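Local atomic coordinates of Serine/threonine-protein kinase Tel1 (Chaetomium thermophilum, PDB entry 6SKY), a protein that probably acts as a DNA damage sensor, a serine/threonine kinase of the ATM subfamily that activates checkpoint signalling by phosphorylating [ST]-Q motifs. Residues Leu1697-Ile1705 against Leu1724-Thr1735. Numbering follows the deposited sequence.
Sequences LRTIVSDAI and LLIASNWDPYRT
In the alpha solenoid of this ATM-family kinase, helix 1687-1706 is wrapped on one flank by the loop that leaves the short helix 1722-1726, and Arg1698 meets this loop at Ser1728 and Trp1730. The type I beta turn from Ile1726 to Asn1729 lays Ser1728 almost on the helix: Arg1698 CA makes a CH···O contact with Ser1728 O at 3.4 Å, 149° at the hydrogen, and Val1701 CB sits 3.8 Å from Ser1728 CB. The serine hydroxyl, lying beside its own backbone N (chi1 -48°), points back toward the end of helix 1722-1726. Next to the turn, two pairs of apolar side chains cross at about right angles, Leu1697 CD1 lying 3.9 Å from Leu1724 CD2 and Val1701 CG1 3.9 Å from Leu1725 CD1. The contact ties into the surrounding helices of the alpha solenoid: Leu1697 also packs on helix 1670-1684 and Val1701 on helix 1710-1719. Beyond the turn, the aliphatic part of Arg1698 leans on the indole, with CD 3.6 Å from Trp1730 CZ2, while the guanidinium plane is inclined 69° to the ring. An alanine in place of Arg1698 would take away this methylene support and probably leave the indole freer to turn. Thr1735 CA lies over one face of that indole, toward its rim, and Thr1735 OG1 is 3.4 Å from Ser1702 OG, at best a weak hydrogen bond, since Thr1699 O is also within reach of the Ser1702 hydroxyl.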
loop_
_atom_site.group_PDB
_atom_site.type_symbol
_atom_site.label_atom_id
_atom_site.label_comp_id
_atom_site.label_asym_id
_atom_site.label_seq_id
_atom_site.Cartn_x
_atom_site.Cartn_y
_atom_site.Cartn_z
ATOM N N LEU A 1697 -35.564 -55.657 31.449
ATOM C CA LEU A 1697 -36.724 -54.778 31.486
ATOM C C LEU A 1697 -37.815 -55.335 32.387
ATOM O O LEU A 1697 -38.492 -54.572 33.085
ATOM C CB LEU A 1697 -37.259 -54.545 30.080
ATOM C CG LEU A 1697 -36.443 -53.592 29.215
ATOM C CD1 LEU A 1697 -37.068 -53.459 27.847
ATOM C CD2 LEU A 1697 -36.337 -52.245 29.884
ATOM N N ARG A 1698 -38.008 -56.656 32.393
ATOM C CA ARG A 1698 -39.004 -57.237 33.286
ATOM C C ARG A 1698 -38.642 -56.976 34.738
ATOM O O ARG A 1698 -39.479 -56.519 35.524
ATOM C CB ARG A 1698 -39.153 -58.734 33.022
ATOM C CG ARG A 1698 -40.239 -59.071 32.018
ATOM C CD ARG A 1698 -40.483 -60.565 31.895
ATOM N NE ARG A 1698 -39.863 -61.141 30.711
ATOM C CZ ARG A 1698 -38.778 -61.901 30.736
ATOM N NH1 ARG A 1698 -38.192 -62.185 31.887
ATOM N NH2 ARG A 1698 -38.280 -62.381 29.610
ATOM N N THR A 1699 -37.385 -57.233 35.107
ATOM C CA THR A 1699 -36.952 -56.958 36.475
ATOM C C THR A 1699 -37.174 -55.498 36.846
ATOM O O THR A 1699 -37.763 -55.194 37.889
ATOM C CB THR A 1699 -35.483 -57.319 36.648
ATOM O OG1 THR A 1699 -35.299 -58.707 36.364
ATOM C CG2 THR A 1699 -35.044 -57.041 38.061
ATOM N N ILE A 1700 -36.713 -54.579 35.997
ATOM C CA ILE A 1700 -36.792 -53.156 36.317
ATOM C C ILE A 1700 -38.239 -52.721 36.475
ATOM O O ILE A 1700 -38.610 -52.104 37.479
ATOM C CB ILE A 1700 -36.076 -52.320 35.246
ATOM C CG1 ILE A 1700 -34.570 -52.508 35.341
ATOM C CG2 ILE A 1700 -36.429 -50.865 35.391
ATOM C CD1 ILE A 1700 -33.833 -51.930 34.180
ATOM N N VAL A 1701 -39.083 -53.024 35.489
ATOM C CA VAL A 1701 -40.446 -52.509 35.528
ATOM C C VAL A 1701 -41.234 -53.150 36.661
ATOM O O VAL A 1701 -42.048 -52.489 37.312
ATOM C CB VAL A 1701 -41.139 -52.706 34.172
ATOM C CG1 VAL A 1701 -42.570 -52.229 34.241
ATOM C CG2 VAL A 1701 -40.395 -51.952 33.095
ATOM N N SER A 1702 -40.999 -54.433 36.939
ATOM C CA SER A 1702 -41.718 -55.067 38.034
ATOM C C SER A 1702 -41.307 -54.469 39.373
ATOM O O SER A 1702 -42.163 -54.136 40.202
ATOM C CB SER A 1702 -41.478 -56.573 38.020
ATOM O OG SER A 1702 -40.263 -56.893 38.669
ATOM N N ASP A 1703 -39.999 -54.316 39.602
ATOM C CA ASP A 1703 -39.530 -53.763 40.867
ATOM C C ASP A 1703 -39.828 -52.279 41.002
ATOM O O ASP A 1703 -39.752 -51.745 42.110
ATOM C CB ASP A 1703 -38.033 -54.007 41.024
ATOM C CG ASP A 1703 -37.709 -55.459 41.274
ATOM O OD1 ASP A 1703 -38.291 -56.326 40.593
ATOM O OD2 ASP A 1703 -36.863 -55.733 42.147
ATOM N N ALA A 1704 -40.144 -51.600 39.906
ATOM C CA ALA A 1704 -40.621 -50.229 39.997
ATOM C C ALA A 1704 -42.118 -50.156 40.238
ATOM O O ALA A 1704 -42.588 -49.209 40.876
ATOM C CB ALA A 1704 -40.272 -49.461 38.722
ATOM N N ILE A 1705 -42.880 -51.128 39.737
ATOM C CA ILE A 1705 -44.319 -51.140 39.974
ATOM C C ILE A 1705 -44.618 -51.530 41.414
ATOM O O ILE A 1705 -45.450 -50.904 42.078
ATOM C CB ILE A 1705 -45.021 -52.079 38.976
ATOM C CG1 ILE A 1705 -45.217 -51.381 37.633
ATOM C CG2 ILE A 1705 -46.356 -52.542 39.523
ATOM C CD1 ILE A 1705 -46.152 -50.201 37.700
ATOM N N LEU A 1724 -44.663 -52.843 25.283
ATOM C CA LEU A 1724 -43.498 -53.328 26.011
ATOM C C LEU A 1724 -43.584 -52.987 27.489
ATOM O O LEU A 1724 -43.009 -53.696 28.320
ATOM C CB LEU A 1724 -42.222 -52.750 25.403
ATOM C CG LEU A 1724 -40.889 -53.190 26.004
ATOM C CD1 LEU A 1724 -40.793 -54.690 26.054
ATOM C CD2 LEU A 1724 -39.744 -52.619 25.206
ATOM N N LEU A 1725 -44.300 -51.920 27.834
ATOM C CA LEU A 1725 -44.494 -51.575 29.234
ATOM C C LEU A 1725 -45.460 -52.523 29.925
ATOM O O LEU A 1725 -45.455 -52.607 31.157
ATOM C CB LEU A 1725 -44.994 -50.140 29.344
ATOM C CG LEU A 1725 -44.934 -49.481 30.716
ATOM C CD1 LEU A 1725 -43.604 -49.759 31.371
ATOM C CD2 LEU A 1725 -45.139 -47.995 30.562
ATOM N N ILE A 1726 -46.284 -53.234 29.163
ATOM C CA ILE A 1726 -47.202 -54.200 29.752
ATOM C C ILE A 1726 -46.602 -55.602 29.794
ATOM O O ILE A 1726 -46.850 -56.351 30.743
ATOM C CB ILE A 1726 -48.531 -54.189 28.985
ATOM C CG1 ILE A 1726 -49.166 -52.803 29.059
ATOM C CG2 ILE A 1726 -49.480 -55.222 29.544
ATOM C CD1 ILE A 1726 -50.461 -52.693 28.310
ATOM N N ALA A 1727 -45.807 -55.973 28.797
ATOM C CA ALA A 1727 -45.177 -57.284 28.772
ATOM C C ALA A 1727 -43.983 -57.386 29.708
ATOM O O ALA A 1727 -43.303 -58.415 29.708
ATOM C CB ALA A 1727 -44.744 -57.627 27.348
ATOM N N SER A 1728 -43.706 -56.349 30.491
ATOM C CA SER A 1728 -42.585 -56.335 31.417
ATOM C C SER A 1728 -43.039 -56.414 32.864
ATOM O O SER A 1728 -42.212 -56.306 33.772
ATOM C CB SER A 1728 -41.745 -55.079 31.204
ATOM O OG SER A 1728 -41.471 -54.887 29.833
ATOM N N ASN A 1729 -44.326 -56.612 33.098
ATOM C CA ASN A 1729 -44.911 -56.561 34.428
ATOM C C ASN A 1729 -45.348 -57.963 34.827
ATOM O O ASN A 1729 -46.272 -58.522 34.231
ATOM C CB ASN A 1729 -46.084 -55.586 34.443
ATOM C CG ASN A 1729 -46.613 -55.337 35.823
ATOM O OD1 ASN A 1729 -46.025 -55.763 36.812
ATOM N ND2 ASN A 1729 -47.728 -54.632 35.903
ATOM N N TRP A 1730 -44.678 -58.532 35.827
ATOM C CA TRP A 1730 -45.120 -59.775 36.454
ATOM C C TRP A 1730 -46.276 -59.435 37.390
ATOM O O TRP A 1730 -46.120 -59.313 38.605
ATOM C CB TRP A 1730 -43.986 -60.434 37.218
ATOM C CG TRP A 1730 -42.872 -60.953 36.407
ATOM C CD1 TRP A 1730 -41.623 -60.438 36.324
ATOM C CD2 TRP A 1730 -42.881 -62.124 35.591
ATOM N NE1 TRP A 1730 -40.848 -61.205 35.494
ATOM C CE2 TRP A 1730 -41.601 -62.249 35.032
ATOM C CE3 TRP A 1730 -43.850 -63.075 35.272
ATOM C CZ2 TRP A 1730 -41.264 -63.285 34.175
ATOM C CZ3 TRP A 1730 -43.512 -64.097 34.422
ATOM C CH2 TRP A 1730 -42.234 -64.196 33.881
ATOM N N ASP A 1731 -47.468 -59.274 36.806
ATOM C CA ASP A 1731 -48.573 -58.707 37.581
ATOM C C ASP A 1731 -49.049 -59.663 38.670
ATOM O O ASP A 1731 -49.023 -59.284 39.854
ATOM C CB ASP A 1731 -49.694 -58.253 36.643
ATOM C CG ASP A 1731 -50.664 -57.300 37.311
ATOM O OD1 ASP A 1731 -50.472 -56.997 38.507
ATOM O OD2 ASP A 1731 -51.615 -56.852 36.640
ATOM N N PRO A 1732 -49.501 -60.892 38.366
ATOM C CA PRO A 1732 -49.807 -61.820 39.459
ATOM C C PRO A 1732 -48.569 -62.529 39.978
ATOM O O PRO A 1732 -48.434 -62.770 41.179
ATOM C CB PRO A 1732 -50.783 -62.818 38.819
ATOM C CG PRO A 1732 -51.010 -62.338 37.414
ATOM C CD PRO A 1732 -49.831 -61.500 37.069
ATOM N N TYR A 1733 -47.651 -62.854 39.076
ATOM C CA TYR A 1733 -46.596 -63.812 39.364
ATOM C C TYR A 1733 -45.421 -63.125 40.048
ATOM O O TYR A 1733 -45.513 -61.989 40.520
ATOM C CB TYR A 1733 -46.170 -64.522 38.084
ATOM C CG TYR A 1733 -47.320 -65.158 37.347
ATOM C CD1 TYR A 1733 -47.980 -64.477 36.338
ATOM C CD2 TYR A 1733 -47.753 -66.434 37.668
ATOM C CE1 TYR A 1733 -49.034 -65.048 35.667
ATOM C CE2 TYR A 1733 -48.806 -67.015 37.001
ATOM C CZ TYR A 1733 -49.445 -66.316 36.000
ATOM O OH TYR A 1733 -50.499 -66.887 35.327
ATOM N N ARG A 1734 -44.298 -63.830 40.118
ATOM C CA ARG A 1734 -43.119 -63.360 40.821
ATOM C C ARG A 1734 -41.895 -63.593 39.951
ATOM O O ARG A 1734 -41.806 -64.605 39.253
ATOM C CB ARG A 1734 -42.967 -64.077 42.162
ATOM C CG ARG A 1734 -41.939 -63.467 43.076
ATOM C CD ARG A 1734 -42.183 -63.883 44.508
ATOM N NE ARG A 1734 -41.206 -63.287 45.410
ATOM C CZ ARG A 1734 -41.244 -63.409 46.730
ATOM N NH1 ARG A 1734 -42.216 -64.103 47.305
ATOM N NH2 ARG A 1734 -40.311 -62.832 47.476
ATOM N N THR A 1735 -40.959 -62.660 40.001
ATOM C CA THR A 1735 -39.798 -62.691 39.127
ATOM C C THR A 1735 -38.931 -63.913 39.410
ATOM O O THR A 1735 -38.389 -64.031 40.517
ATOM C CB THR A 1735 -38.981 -61.415 39.305
ATOM O OG1 THR A 1735 -39.839 -60.278 39.151
ATOM C CG2 THR A 1735 -37.873 -61.340 38.275
#